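Local coordinates for polar amino acid ABC uptake transporter substrate binding protein (Streptococcus thermophilus LMG 18311, PDB 3HV1), which probably binds polar amino acids outside the cell and delivers them to an ABC transporter for uptake, at residues A[12-17]-A[58-63]; A[48-53]-A[231-236]; A[74-79]-A[96-101]; A[213-216]-A[221-224]. All blocks are in the same frame, centred on the assembly; numbering follows the deposited sequence.

Contact 1: residues A[12-17]-A[58-63]; sequences DQWQTY and YGIDVE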
loop_
_atom_site.group_PDB
_atom_site.type_symbol
_atom_site.label_atom_id
_atom_site.label_comp_id
_atom_site.label_asym_id
_atom_site.label_seq_id
_atom_site.Cartn_x
_atom_site.Cartn_y
_atom_site.Cartn_z
ATOM N N ASP A 12 -9.571 1.113 22.797
ATOM C CA ASP A 12 -8.164 1.283 22.476
ATOM C C ASP A 12 -7.362 1.054 23.751
ATOM O O ASP A 12 -7.347 1.899 24.648
ATOM C CB ASP A 12 -7.933 2.700 21.959
ATOM C CG ASP A 12 -6.531 2.910 21.436
ATOM O OD1 ASP A 12 -5.568 2.520 22.132
ATOM O OD2 ASP A 12 -6.394 3.475 20.330
ATOM N N GLN A 13 -6.682 -0.083 23.824
ATOM C CA GLN A 13 -5.916 -0.423 25.013
ATOM C C GLN A 13 -4.434 -0.079 25.009
ATOM O O GLN A 13 -3.682 -0.635 25.806
ATOM C CB GLN A 13 -6.058 -1.913 25.315
ATOM C CG GLN A 13 -7.464 -2.382 25.612
ATOM C CD GLN A 13 -7.478 -3.810 26.103
ATOM O OE1 GLN A 13 -7.107 -4.087 27.239
ATOM N NE2 GLN A 13 -7.887 -4.729 25.241
ATOM N N TRP A 14 -3.991 0.826 24.145
ATOM C CA TRP A 14 -2.566 1.145 24.140
ATOM C C TRP A 14 -2.108 1.520 25.545
ATOM O O TRP A 14 -1.022 1.137 25.978
ATOM C CB TRP A 14 -2.241 2.278 23.159
ATOM C CG TRP A 14 -0.768 2.588 23.121
ATOM C CD1 TRP A 14 -0.160 3.730 23.556
ATOM C CD2 TRP A 14 0.285 1.718 22.676
ATOM N NE1 TRP A 14 1.201 3.627 23.413
ATOM C CE2 TRP A 14 1.506 2.404 22.877
ATOM C CE3 TRP A 14 0.317 0.424 22.132
ATOM C CZ2 TRP A 14 2.751 1.841 22.553
ATOM C CZ3 TRP A 14 1.556 -0.138 21.808
ATOM C CH2 TRP A 14 2.753 0.573 22.021
ATOM N N GLN A 15 -2.951 2.259 26.258
ATOM C CA GLN A 15 -2.642 2.671 27.623
ATOM C C GLN A 15 -2.434 1.481 28.544
ATOM O O GLN A 15 -1.560 1.497 29.409
ATOM C CB GLN A 15 -3.770 3.544 28.170
ATOM C CG GLN A 15 -3.544 5.018 27.942
ATOM C CD GLN A 15 -2.447 5.558 28.835
ATOM O OE1 GLN A 15 -2.599 5.605 30.058
ATOM N NE2 GLN A 15 -1.331 5.956 28.233
ATOM N N THR A 16 -3.243 0.449 28.355
ATOM C CA THR A 16 -3.140 -0.748 29.171
ATOM C C THR A 16 -1.890 -1.551 28.814
ATOM O O THR A 16 -1.142 -1.965 29.698
ATOM C CB THR A 16 -4.402 -1.620 29.010
ATOM O OG1 THR A 16 -5.525 -0.924 29.568
ATOM C CG2 THR A 16 -4.240 -2.949 29.715
ATOM N N TYR A 17 -1.649 -1.752 27.523
ATOM C CA TYR A 17 -0.474 -2.506 27.098
ATOM C C TYR A 17 0.810 -1.909 27.660
ATOM O O TYR A 17 1.660 -2.626 28.164
ATOM C CB TYR A 17 -0.382 -2.558 25.571
ATOM C CG TYR A 17 -1.597 -3.142 24.891
ATOM C CD1 TYR A 17 -2.167 -4.337 25.333
ATOM C CD2 TYR A 17 -2.165 -2.511 23.789
ATOM C CE1 TYR A 17 -3.283 -4.886 24.684
ATOM C CE2 TYR A 17 -3.271 -3.047 23.142
ATOM C CZ TYR A 17 -3.823 -4.231 23.590
ATOM O OH TYR A 17 -4.911 -4.755 22.930
ATOM N N TYR A 58 9.073 -0.404 23.211
ATOM C CA TYR A 58 8.106 0.220 24.097
ATOM C C TYR A 58 8.112 -0.341 25.505
ATOM O O TYR A 58 7.287 0.051 26.332
ATOM C CB TYR A 58 6.709 0.079 23.491
ATOM C CG TYR A 58 6.584 0.703 22.113
ATOM C CD1 TYR A 58 6.542 2.091 21.956
ATOM C CD2 TYR A 58 6.505 -0.092 20.967
ATOM C CE1 TYR A 58 6.423 2.676 20.689
ATOM C CE2 TYR A 58 6.386 0.484 19.693
ATOM C CZ TYR A 58 6.342 1.870 19.566
ATOM O OH TYR A 58 6.198 2.435 18.317
ATOM N N GLY A 59 9.044 -1.245 25.778
ATOM C CA GLY A 59 9.118 -1.843 27.099
ATOM C C GLY A 59 7.912 -2.726 27.366
ATOM O O GLY A 59 7.415 -2.798 28.491
ATOM N N ILE A 60 7.426 -3.391 26.325
ATOM C CA ILE A 60 6.277 -4.276 26.461
ATOM C C ILE A 60 6.714 -5.706 26.205
ATOM O O ILE A 60 7.304 -6.000 25.164
ATOM C CB ILE A 60 5.161 -3.903 25.459
ATOM C CG1 ILE A 60 4.577 -2.532 25.824
ATOM C CG2 ILE A 60 4.081 -4.983 25.450
ATOM C CD1 ILE A 60 3.676 -1.942 24.764
ATOM N N ASP A 61 6.444 -6.577 27.175
ATOM C CA ASP A 61 6.776 -7.991 27.064
ATOM C C ASP A 61 5.674 -8.663 26.252
ATOM O O ASP A 61 4.495 -8.307 26.369
ATOM C CB ASP A 61 6.860 -8.638 28.451
ATOM C CG ASP A 61 8.078 -8.190 29.237
ATOM O OD1 ASP A 61 9.204 -8.348 28.727
ATOM O OD2 ASP A 61 7.910 -7.684 30.369
ATOM N N VAL A 62 6.068 -9.621 25.423
ATOM C CA VAL A 62 5.125 -10.332 24.580
ATOM C C VAL A 62 4.807 -11.723 25.117
ATOM O O VAL A 62 5.707 -12.514 25.426
ATOM C CB VAL A 62 5.668 -10.475 23.140
ATOM C CG1 VAL A 62 4.624 -11.155 22.245
ATOM C CG2 VAL A 62 6.028 -9.100 22.588
ATOM N N GLU A 63 3.515 -11.997 25.253
ATOM C CA GLU A 63 3.043 -13.299 25.704
ATOM C C GLU A 63 2.643 -14.032 24.432
ATOM O O GLU A 63 1.642 -13.689 23.810
ATOM C CB GLU A 63 1.818 -13.141 26.612
ATOM C CG GLU A 63 1.106 -14.445 26.916
ATOM C CD GLU A 63 1.811 -15.269 27.968
ATOM O OE1 GLU A 63 1.819 -14.839 29.144
ATOM O OE2 GLU A 63 2.356 -16.343 27.622
#

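Contact 2: residues A[48-53]-A[231-236]; sequences IDLANA and ETLYKN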
loop_
_atom_site.group_PDB
_atom_site.type_symbol
_atom_site.label_atom_id
_atom_site.label_comp_id
_atom_site.label_asym_id
_atom_site.label_seq_id
_atom_site.Cartn_x
_atom_site.Cartn_y
_atom_site.Cartn_z
ATOM N N ILE A 48 8.327 -13.931 15.450
ATOM C CA ILE A 48 8.561 -13.864 16.876
ATOM C C ILE A 48 9.710 -12.884 17.121
ATOM O O ILE A 48 9.606 -12.002 17.973
ATOM C CB ILE A 48 8.855 -15.284 17.443
ATOM C CG1 ILE A 48 7.588 -16.137 17.276
ATOM C CG2 ILE A 48 9.260 -15.212 18.913
ATOM C CD1 ILE A 48 7.661 -17.532 17.883
ATOM N N ASP A 49 10.797 -13.006 16.365
ATOM C CA ASP A 49 11.889 -12.065 16.559
ATOM C C ASP A 49 11.453 -10.646 16.232
ATOM O O ASP A 49 11.784 -9.713 16.963
ATOM C CB ASP A 49 13.108 -12.427 15.702
ATOM C CG ASP A 49 13.938 -13.538 16.325
ATOM O OD1 ASP A 49 13.605 -13.971 17.452
ATOM O OD2 ASP A 49 14.916 -13.968 15.696
ATOM N N LEU A 50 10.713 -10.484 15.136
ATOM C CA LEU A 50 10.271 -9.160 14.717
ATOM C C LEU A 50 9.361 -8.496 15.743
ATOM O O LEU A 50 9.596 -7.358 16.136
ATOM C CB LEU A 50 9.551 -9.223 13.356
ATOM C CG LEU A 50 9.145 -7.819 12.856
ATOM C CD1 LEU A 50 10.388 -6.919 12.796
ATOM C CD2 LEU A 50 8.501 -7.911 11.462
ATOM N N ALA A 51 8.327 -9.217 16.172
ATOM C CA ALA A 51 7.381 -8.700 17.155
ATOM C C ALA A 51 8.056 -8.410 18.491
ATOM O O ALA A 51 7.753 -7.406 19.135
ATOM C CB ALA A 51 6.224 -9.691 17.355
ATOM N N ASN A 52 8.954 -9.291 18.921
ATOM C CA ASN A 52 9.649 -9.075 20.179
ATOM C C ASN A 52 10.451 -7.786 20.097
ATOM O O ASN A 52 10.479 -6.994 21.042
ATOM C CB ASN A 52 10.603 -10.232 20.493
ATOM C CG ASN A 52 9.884 -11.457 21.040
ATOM O OD1 ASN A 52 8.712 -11.392 21.430
ATOM N ND2 ASN A 52 10.594 -12.578 21.087
ATOM N N ALA A 53 11.096 -7.577 18.951
ATOM C CA ALA A 53 11.922 -6.390 18.749
ATOM C C ALA A 53 11.092 -5.112 18.755
ATOM O O ALA A 53 11.504 -4.107 19.325
ATOM C CB ALA A 53 12.687 -6.508 17.445
ATOM N N GLU A 231 9.491 0.932 11.252
ATOM C CA GLU A 231 10.334 1.992 10.720
ATOM C C GLU A 231 11.537 2.243 11.601
ATOM O O GLU A 231 12.646 2.425 11.109
ATOM C CB GLU A 231 9.531 3.284 10.562
ATOM C CG GLU A 231 8.373 3.173 9.589
ATOM C CD GLU A 231 7.719 4.520 9.326
ATOM O OE1 GLU A 231 8.428 5.443 8.865
ATOM O OE2 GLU A 231 6.505 4.653 9.585
ATOM N N THR A 232 11.314 2.255 12.911
ATOM C CA THR A 232 12.391 2.475 13.857
ATOM C C THR A 232 13.454 1.386 13.767
ATOM O O THR A 232 14.653 1.681 13.776
ATOM C CB THR A 232 11.840 2.558 15.299
ATOM O OG1 THR A 232 10.904 3.646 15.382
ATOM C CG2 THR A 232 12.951 2.803 16.284
ATOM N N LEU A 233 13.019 0.129 13.665
ATOM C CA LEU A 233 13.947 -0.997 13.576
ATOM C C LEU A 233 14.724 -0.980 12.270
ATOM O O LEU A 233 15.876 -1.399 12.232
ATOM C CB LEU A 233 13.190 -2.327 13.706
ATOM C CG LEU A 233 12.464 -2.519 15.041
ATOM C CD1 LEU A 233 11.667 -3.834 15.011
ATOM C CD2 LEU A 233 13.482 -2.548 16.168
ATOM N N TYR A 234 14.095 -0.520 11.192
ATOM C CA TYR A 234 14.803 -0.449 9.916
ATOM C C TYR A 234 15.841 0.680 9.988
ATOM O O TYR A 234 16.956 0.548 9.477
ATOM C CB TYR A 234 13.830 -0.196 8.751
ATOM C CG TYR A 234 14.440 -0.589 7.420
ATOM C CD1 TYR A 234 14.524 -1.927 7.038
ATOM C CD2 TYR A 234 15.046 0.365 6.600
ATOM C CE1 TYR A 234 15.211 -2.307 5.879
ATOM C CE2 TYR A 234 15.728 0.002 5.446
ATOM C CZ TYR A 234 15.814 -1.331 5.088
ATOM O OH TYR A 234 16.505 -1.680 3.951
ATOM N N LYS A 235 15.471 1.790 10.626
ATOM C CA LYS A 235 16.383 2.931 10.774
ATOM C C LYS A 235 17.595 2.600 11.635
ATOM O O LYS A 235 18.704 3.035 11.326
ATOM C CB LYS A 235 15.659 4.139 11.387
ATOM C CG LYS A 235 15.154 5.173 10.392
ATOM C CD LYS A 235 13.897 4.730 9.668
ATOM C CE LYS A 235 13.289 5.885 8.866
ATOM N NZ LYS A 235 11.950 5.548 8.276
ATOM N N ASN A 236 17.397 1.838 12.715
ATOM C CA ASN A 236 18.525 1.500 13.575
ATOM C C ASN A 236 19.249 0.205 13.210
ATOM O O ASN A 236 20.203 -0.179 13.878
ATOM C CB ASN A 236 18.118 1.493 15.063
ATOM C CG ASN A 236 17.254 0.306 15.449
ATOM O OD1 ASN A 236 17.162 -0.688 14.724
ATOM N ND2 ASN A 236 16.625 0.404 16.618
#

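Contact 3: residues A[74-79]-A[96-101]; sequences TELKNG and QSADFT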
loop_
_atom_site.group_PDB
_atom_site.type_symbol
_atom_site.label_atom_id
_atom_site.label_comp_id
_atom_site.label_asym_id
_atom_site.label_seq_id
_atom_site.Cartn_x
_atom_site.Cartn_y
_atom_site.Cartn_z
ATOM N N THR A 74 -11.686 -15.209 15.973
ATOM C CA THR A 74 -12.527 -15.331 17.151
ATOM C C THR A 74 -11.713 -14.999 18.393
ATOM O O THR A 74 -12.159 -14.230 19.241
ATOM C CB THR A 74 -13.092 -16.747 17.285
ATOM O OG1 THR A 74 -13.901 -17.043 16.139
ATOM C CG2 THR A 74 -13.941 -16.855 18.552
ATOM N N GLU A 75 -10.516 -15.574 18.487
ATOM C CA GLU A 75 -9.626 -15.333 19.614
ATOM C C GLU A 75 -9.333 -13.844 19.762
ATOM O O GLU A 75 -9.274 -13.320 20.871
ATOM C CB GLU A 75 -8.312 -16.086 19.418
ATOM C CG GLU A 75 -8.410 -17.581 19.621
ATOM C CD GLU A 75 -8.295 -17.961 21.075
ATOM O OE1 GLU A 75 -7.168 -17.920 21.612
ATOM O OE2 GLU A 75 -9.335 -18.285 21.686
ATOM N N LEU A 76 -9.150 -13.170 18.630
ATOM C CA LEU A 76 -8.852 -11.745 18.611
ATOM C C LEU A 76 -10.028 -10.901 19.091
ATOM O O LEU A 76 -9.873 -9.992 19.912
ATOM C CB LEU A 76 -8.472 -11.321 17.190
ATOM C CG LEU A 76 -8.067 -9.858 16.997
ATOM C CD1 LEU A 76 -6.825 -9.531 17.820
ATOM C CD2 LEU A 76 -7.816 -9.617 15.520
ATOM N N LYS A 77 -11.205 -11.190 18.553
ATOM C CA LYS A 77 -12.397 -10.455 18.935
ATOM C C LYS A 77 -12.833 -10.824 20.350
ATOM O O LYS A 77 -13.432 -10.010 21.039
ATOM C CB LYS A 77 -13.525 -10.719 17.930
ATOM C CG LYS A 77 -13.291 -10.045 16.582
ATOM C CD LYS A 77 -14.445 -10.253 15.610
ATOM C CE LYS A 77 -14.506 -11.681 15.092
ATOM N NZ LYS A 77 -15.512 -11.814 13.999
ATOM N N ASN A 78 -12.525 -12.047 20.780
ATOM C CA ASN A 78 -12.884 -12.508 22.125
ATOM C C ASN A 78 -11.985 -11.917 23.199
ATOM O O ASN A 78 -12.337 -11.905 24.379
ATOM C CB ASN A 78 -12.809 -14.032 22.218
ATOM C CG ASN A 78 -14.028 -14.703 21.650
ATOM O OD1 ASN A 78 -14.998 -14.039 21.276
ATOM N ND2 ASN A 78 -13.998 -16.031 21.587
ATOM N N GLY A 79 -10.819 -11.435 22.784
ATOM C CA GLY A 79 -9.886 -10.846 23.723
ATOM C C GLY A 79 -8.910 -11.870 24.264
ATOM O O GLY A 79 -8.154 -11.574 25.188
ATOM N N GLN A 96 -13.221 -7.690 7.956
ATOM C CA GLN A 96 -14.498 -7.568 8.643
ATOM C C GLN A 96 -14.272 -7.792 10.133
ATOM O O GLN A 96 -15.055 -7.339 10.963
ATOM C CB GLN A 96 -15.506 -8.592 8.108
ATOM C CG GLN A 96 -15.902 -8.381 6.646
ATOM C CD GLN A 96 -16.519 -7.010 6.383
ATOM O OE1 GLN A 96 -15.854 -5.980 6.494
ATOM N NE2 GLN A 96 -17.800 -6.997 6.032
ATOM N N SER A 97 -13.175 -8.472 10.468
ATOM C CA SER A 97 -12.852 -8.765 11.861
ATOM C C SER A 97 -11.665 -7.995 12.441
ATOM O O SER A 97 -11.490 -7.955 13.659
ATOM C CB SER A 97 -12.597 -10.266 12.032
ATOM O OG SER A 97 -13.762 -11.026 11.765
ATOM N N ALA A 98 -10.847 -7.377 11.598
ATOM C CA ALA A 98 -9.695 -6.663 12.136
ATOM C C ALA A 98 -9.100 -5.566 11.270
ATOM O O ALA A 98 -9.420 -5.436 10.092
ATOM C CB ALA A 98 -8.601 -7.673 12.494
ATOM N N ASP A 99 -8.229 -4.777 11.890
ATOM C CA ASP A 99 -7.512 -3.697 11.225
ATOM C C ASP A 99 -6.067 -4.166 11.092
ATOM O O ASP A 99 -5.543 -4.838 11.979
ATOM C CB ASP A 99 -7.585 -2.412 12.045
ATOM C CG ASP A 99 -8.819 -1.584 11.722
ATOM O OD1 ASP A 99 -9.608 -2.006 10.847
ATOM O OD2 ASP A 99 -8.992 -0.506 12.338
ATOM N N PHE A 100 -5.424 -3.801 9.989
ATOM C CA PHE A 100 -4.059 -4.238 9.709
ATOM C C PHE A 100 -2.976 -3.183 9.745
ATOM O O PHE A 100 -3.216 -2.014 9.449
ATOM C CB PHE A 100 -4.012 -4.887 8.325
ATOM C CG PHE A 100 -4.671 -6.226 8.258
ATOM C CD1 PHE A 100 -3.928 -7.384 8.459
ATOM C CD2 PHE A 100 -6.033 -6.335 7.996
ATOM C CE1 PHE A 100 -4.525 -8.630 8.397
ATOM C CE2 PHE A 100 -6.644 -7.580 7.933
ATOM C CZ PHE A 100 -5.890 -8.729 8.134
ATOM N N THR A 101 -1.768 -3.614 10.099
ATOM C CA THR A 101 -0.630 -2.714 10.084
ATOM C C THR A 101 -0.257 -2.721 8.611
ATOM O O THR A 101 -0.865 -3.437 7.808
ATOM C CB THR A 101 0.602 -3.282 10.808
ATOM O OG1 THR A 101 0.961 -4.538 10.203
ATOM C CG2 THR A 101 0.340 -3.467 12.293
#

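Contact 4: residues A[213-216]-A[221-224]; sequences VGAR and TLIK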
loop_
_atom_site.group_PDB
_atom_site.type_symbol
_atom_site.label_atom_id
_atom_site.label_comp_id
_atom_site.label_asym_id
_atom_site.label_seq_id
_atom_site.Cartn_x
_atom_site.Cartn_y
_atom_site.Cartn_z
ATOM N N VAL A 213 0.247 -7.446 10.262
ATOM C CA VAL A 213 -0.258 -7.832 11.580
ATOM C C VAL A 213 -1.706 -7.385 11.771
ATOM O O VAL A 213 -2.050 -6.260 11.434
ATOM C CB VAL A 213 0.599 -7.187 12.692
ATOM C CG1 VAL A 213 0.202 -7.743 14.057
ATOM C CG2 VAL A 213 2.075 -7.450 12.421
ATOM N N GLY A 214 -2.538 -8.267 12.322
ATOM C CA GLY A 214 -3.932 -7.936 12.552
ATOM C C GLY A 214 -4.230 -7.674 14.021
ATOM O O GLY A 214 -3.685 -8.341 14.891
ATOM N N ALA A 215 -5.083 -6.689 14.292
ATOM C CA ALA A 215 -5.469 -6.339 15.659
ATOM C C ALA A 215 -6.934 -5.940 15.651
ATOM O O ALA A 215 -7.516 -5.715 14.588
ATOM C CB ALA A 215 -4.629 -5.173 16.166
ATOM N N ARG A 216 -7.539 -5.855 16.830
ATOM C CA ARG A 216 -8.936 -5.447 16.896
ATOM C C ARG A 216 -9.042 -4.062 16.253
ATOM O O ARG A 216 -8.137 -3.238 16.389
ATOM C CB ARG A 216 -9.418 -5.425 18.351
ATOM C CG ARG A 216 -9.740 -6.823 18.897
ATOM C CD ARG A 216 -10.193 -6.773 20.348
ATOM N NE ARG A 216 -9.118 -6.373 21.247
ATOM C CZ ARG A 216 -8.186 -7.195 21.723
ATOM N NH1 ARG A 216 -8.189 -8.480 21.393
ATOM N NH2 ARG A 216 -7.246 -6.726 22.528
ATOM N N THR A 221 -4.355 2.843 17.951
ATOM C CA THR A 221 -3.045 3.287 18.407
ATOM C C THR A 221 -2.005 2.184 18.337
ATOM O O THR A 221 -0.858 2.426 17.967
ATOM C CB THR A 221 -3.105 3.808 19.850
ATOM O OG1 THR A 221 -4.160 4.773 19.964
ATOM C CG2 THR A 221 -1.786 4.468 20.229
ATOM N N LEU A 222 -2.412 0.975 18.706
ATOM C CA LEU A 222 -1.512 -0.167 18.680
ATOM C C LEU A 222 -0.997 -0.385 17.261
ATOM O O LEU A 222 0.187 -0.636 17.056
ATOM C CB LEU A 222 -2.248 -1.412 19.163
ATOM C CG LEU A 222 -1.534 -2.744 18.992
ATOM C CD1 LEU A 222 -0.254 -2.794 19.826
ATOM C CD2 LEU A 222 -2.490 -3.845 19.401
ATOM N N ILE A 223 -1.894 -0.294 16.286
ATOM C CA ILE A 223 -1.512 -0.472 14.882
ATOM C C ILE A 223 -0.457 0.565 14.475
ATOM O O ILE A 223 0.541 0.228 13.841
ATOM C CB ILE A 223 -2.746 -0.342 13.947
ATOM C CG1 ILE A 223 -3.696 -1.526 14.162
ATOM C CG2 ILE A 223 -2.301 -0.243 12.488
ATOM C CD1 ILE A 223 -3.078 -2.895 13.866
ATOM N N LYS A 224 -0.676 1.821 14.853
ATOM C CA LYS A 224 0.266 2.894 14.524
ATOM C C LYS A 224 1.624 2.682 15.177
ATOM O O LYS A 224 2.662 2.939 14.571
ATOM C CB LYS A 224 -0.289 4.249 14.974
ATOM C CG LYS A 224 -1.516 4.700 14.206
ATOM C CD LYS A 224 -1.971 6.084 14.652
ATOM C CE LYS A 224 -3.187 6.542 13.853
ATOM N NZ LYS A 224 -3.629 7.929 14.208
#

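Contact 1: residues A[12-17]-A[58-63]
Tyr17 and Ile60 mark the nearest backbone approach, CA to CA 7.0 Å, where the first turn of helix 14-20 passes the turn into strand 61-66. That turn belongs to a beta-alpha-beta unit: helix 46-56 ends in a Schellman motif at Gly59, whose positive phi redirects the chain into a strand running parallel to strand 22-27. The principal side-chain interaction is a T-shaped stack. Trp14 turns the edge of its six-membered ring to one face of Tyr58, with centroids 5.2 Å apart and planes at 89°. The CZ2-CH2 edge does the touching, CH2 3.8 Å from Tyr58 CG and CZ2 3.8 Å from Tyr58 CD1, toward the rim of the phenol ring. With CG anti to the backbone N (chi1 -178°), the indole reaches across to the turn. Ile60 CD1 approaches the same indole atom obliquely, 3.8 Å from Trp14 CH2, while Ile60 CG1 packs 3.7 Å from Tyr17 O. Both phenol hydroxyls are engaged elsewhere, Tyr58 OH with Lys225 O and Tyr17 OH with Asp219. At the start of the helix an Asx turn fixes the Trp14 backbone: Asp12 OD1 accepts from Trp14 N at 3.1 Å, with a nearly straight N-H...O angle of 167°.

Contact 2: residues A[48-53]-A[231-236]
Apolar packing is all that joins the two helices here, and Leu233 supplies one entire side of it. Its CB points at helix 46-56, and CD1 sits 3.8 Å from Ala53 CB and 4.0 Å from Leu50 CD1, so one methyl meets both partners. The other branch, CD2, lies 4.0 Å from Ala53 O and touches backbone rather than side chain. Leu50 comes in from the flank: its CB bond is not aimed at the other helix, but a trans chi1 (-177°) swings CG to the carbonyl side and brings CD1 closer. The nearest CA pair, Ala53 and Leu233, is 7.7 Å apart, consistent with the small alanine side chain. With 119 Å² buried, this is a modest helix-helix contact.

No polar bond crosses between the two segments. The salt bridge from Lys235 NZ to Glu231 OE1, 3.6 Å, spans one turn within 231-236, and Asn236 OD1 accepts from the backbone N of Glu238.

Helix 238-247 connects both partners: Phe239 touches Leu50 and is backbone-bonded to Leu233, Glu238 touches Leu233, Ile242 touches Ala53, and Asp49 forms a salt bridge with Lys245 and a hydrogen bond with Trp246. On another side of helix 46-56, Ile48 and Ala51 pack on Trp64; the late helices thus complete the alpha/beta lobe of this solute-binding fold, whose sheet contains strands 22-27 and 61-66.

Contact 3: residues A[74-79]-A[96-101]
Ser97 and Lys77 account for most of the 153 Å² buried here, and they meet through a hydrogen bond: Lys77 NZ donates to Ser97 OG over 2.9 Å. The lysine chain does more than bring its ammonium group there. It runs alongside the serine, with CG 4.0 Å from Ser97 O and CE 3.5 Å from Ser97 OG, and a bend at chi3 (-72°) curls its end over the hydroxyl. Both CB atoms point across the contact, at the closest backbone approach, where the CA atoms of Lys77 and Ser97 are 7.3 Å apart. Lys77 is exposed, so the bond lies at the surface and is probably accessible to water.

Leu76, one residue earlier on the helix, makes the buried half. Its CD2 reaches to within 3.7 Å of Ala98 CB; the same methyl is 4.4 Å from Ser97 O. Polar surface bond and apolar interior contact are therefore adjacent on one helical turn. Leu76 O accepts from Arg216 NH1, and Asp99 pairs by backbone with Ala215, tying both segments to the end of strand 209-215. Helix 72-78 thus flanks the mixed sheet at strands 99-100 and 209-215, as expected for an alpha/beta lobe of the two-lobed periplasmic-binding-protein fold.

Contact 4: residues A[213-216]-A[221-224]
Ile223 places CG1 anti to its carbonyl carbon (chi1 -68°), and a second turn at chi2 (-61°) brings CD1 round to Ala215. Leu222 takes the other course, its chi1 of 170° setting CG beside the carbonyl carbon and carrying CD2 to the same methyl. Ala215 CB thus receives two consecutive helix residues: Ile223 CD1 at 3.6 Å and Leu222 CD2 at 4.1 Å. Ile223 CD1 also comes within 4.3 Å of Val213 O, two residues earlier on the strand. The shortest CA separation, 7.1 Å, falls between Ala215 and Ile223, as a side chain of one methyl would allow. Four residues separate the segments, so the chain leaves strand 209-215 and folds straight back as helix 220-236 over the strand's face, a compact strand-to-helix connection in the alpha/beta lobe. The charged ends lie elsewhere: Arg216 forms a salt bridge with Asp82, and Lys224 forms one with Asp70 of the second subunit. No hydrogen bond crosses between the segments, while the strand backbone pairs with Ile84, Thr101 and Asp99; the helix is held to this face by close apolar packing, leaving the strand's polar groups to its neighbours in the sheet.

Contacts 2 and 4 are buried and purely apolar, and both use helix 220-236: contact 4 fixes its start to strand 209-215, contact 2 a later turn to helix 46-56, with centres 15 Å apart. Contacts 1 and 3 lie partly at the surface and add aromatic and polar chemistry, a T-shaped stack in one and a lysine-serine bond in the other. Contact 4 joins these two. Asp12 OD2 bonds Thr221 OG1 on the side of contact 1, while backbone and arginine bonds tie contact 4 to contact 3. Contact 1 meets contact 2 more lightly, through packing of Val62 on Asn52.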